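Thymine dioxygenase (Neurospora crassa, PDB 5C3Q) probably acts as a metal- and 2-oxoglutarate-dependent dioxygenase that hydroxylates the methyl group of thymine. Local coordinates at residues Ile38-Gly41 with Phe42-Gly46. Sequence-based numbering, arbitrary orientation.
Sequences ILHG and FQTAG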
loop_
_atom_site.group_PDB
_atom_site.type_symbol
_atom_site.label_atom_id
_atom_site.label_comp_id
_atom_site.label_asym_id
_atom_site.label_seq_id
_atom_site.Cartn_x
_atom_site.Cartn_y
_atom_site.Cartn_z
ATOM N N ILE A 38 0.708 5.367 17.557
ATOM C CA ILE A 38 0.255 5.005 16.215
ATOM C C ILE A 38 -0.489 6.180 15.579
ATOM O O ILE A 38 -0.164 6.596 14.472
ATOM C CB ILE A 38 -0.634 3.742 16.247
ATOM C CG1 ILE A 38 0.223 2.511 16.572
ATOM C CG2 ILE A 38 -1.363 3.545 14.925
ATOM C CD1 ILE A 38 -0.567 1.283 16.986
ATOM N N LEU A 39 -1.478 6.715 16.291
ATOM C CA LEU A 39 -2.245 7.857 15.800
ATOM C C LEU A 39 -1.357 9.074 15.521
ATOM O O LEU A 39 -1.486 9.707 14.481
ATOM C CB LEU A 39 -3.347 8.238 16.786
ATOM C CG LEU A 39 -4.199 9.444 16.374
ATOM C CD1 LEU A 39 -4.902 9.194 15.047
ATOM C CD2 LEU A 39 -5.204 9.789 17.457
ATOM N N HIS A 40 -0.457 9.393 16.444
ATOM C CA HIS A 40 0.438 10.532 16.267
ATOM C C HIS A 40 1.276 10.381 14.994
ATOM O O HIS A 40 1.487 11.354 14.271
ATOM C CB HIS A 40 1.341 10.713 17.485
ATOM C CG HIS A 40 2.188 11.945 17.426
ATOM N ND1 HIS A 40 1.683 13.206 17.655
ATOM C CD2 HIS A 40 3.501 12.109 17.152
ATOM C CE1 HIS A 40 2.650 14.095 17.530
ATOM N NE2 HIS A 40 3.765 13.456 17.226
ATOM N N GLY A 41 1.732 9.159 14.719
ATOM C CA GLY A 41 2.443 8.848 13.473
ATOM C C GLY A 41 1.621 9.146 12.227
ATOM O O GLY A 41 2.114 9.768 11.283
ATOM N N PHE A 42 0.365 8.709 12.221
ATOM C CA PHE A 42 -0.526 8.979 11.090
ATOM C C PHE A 42 -0.860 10.471 10.962
ATOM O O PHE A 42 -1.041 10.968 9.855
ATOM C CB PHE A 42 -1.815 8.158 11.182
ATOM C CG PHE A 42 -1.627 6.676 10.941
ATOM C CD1 PHE A 42 -0.927 6.214 9.833
ATOM C CD2 PHE A 42 -2.170 5.743 11.818
ATOM C CE1 PHE A 42 -0.763 4.859 9.607
ATOM C CE2 PHE A 42 -2.008 4.387 11.597
ATOM C CZ PHE A 42 -1.307 3.942 10.488
ATOM N N GLN A 43 -0.933 11.179 12.087
ATOM C CA GLN A 43 -1.268 12.607 12.082
ATOM C C GLN A 43 -0.118 13.522 11.655
ATOM O O GLN A 43 -0.345 14.696 11.375
ATOM C CB GLN A 43 -1.760 13.055 13.467
ATOM C CG GLN A 43 -3.119 12.501 13.869
ATOM C CD GLN A 43 -3.516 12.895 15.280
ATOM O OE1 GLN A 43 -2.665 13.103 16.136
ATOM N NE2 GLN A 43 -4.812 12.981 15.532
ATOM N N THR A 44 1.105 13.001 11.612
ATOM C CA THR A 44 2.282 13.827 11.352
ATOM C C THR A 44 2.973 13.390 10.065
ATOM O O THR A 44 3.045 14.160 9.105
ATOM C CB THR A 44 3.256 13.793 12.548
ATOM O OG1 THR A 44 3.570 12.437 12.887
ATOM C CG2 THR A 44 2.625 14.476 13.756
ATOM N N ALA A 45 3.443 12.147 10.032
ATOM C CA ALA A 45 4.150 11.606 8.867
ATOM C C ALA A 45 3.223 10.933 7.857
ATOM O O ALA A 45 3.543 10.865 6.671
ATOM C CB ALA A 45 5.210 10.616 9.316
ATOM N N GLY A 46 2.095 10.413 8.331
ATOM C CA GLY A 46 1.199 9.621 7.493
ATOM C C GLY A 46 1.659 8.184 7.336
ATOM O O GLY A 46 0.973 7.381 6.703
#
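The hydroxyl of Thr44 donates to the carbonyl of His40 one turn back, OG1 lying 2.7 Å from His40 O and approaching 27° out of the carbonyl plane. A chi1 of 53°, which sets OG1 between the backbone N and the carbonyl carbon, turns the hydroxyl back onto the helix. The next carbonyl, Gly41 O, is gripped by two amides, Ala45 N and Gly46 N, each at 3.0 Å, with a weak third bond from Thr44 N. Farther back the regular helical pattern holds: Phe42 N donates to Ile38 O (3.1 Å) and Gln43 N to Leu39 O (2.9 Å).

Thr44 also lays its methyl over one face of the His40 imidazole, a CH-pi contact with CG2 4.0 Å from the ring centroid. Gln43 lies extended across Leu39, and its carboxamide rests against the leucine, CD and NE2 both 3.7 Å from Leu39 CG. With an alanine here this flank of Leu39 would probably lose the carboxamide that covers it. On the buried side, Ile38 and Phe42 run side by side, CG2 of the isoleucine meeting CE2 of the ring at 3.5 Å; both continue onto helix 147-173 and Ile48.

Gly46, with positive phi (81°), turns the chain out of the helix and pairs through its backbone with Ala256. Positive phi at the residue that leaves the helix is characteristic of helix C-termini ended by a glycine; here the N-H of Gly46 also reaches Gly41 O, five residues back, and helix 28-44 then passes into strand 47-51 of the major sheet of the double-stranded beta-helix fold.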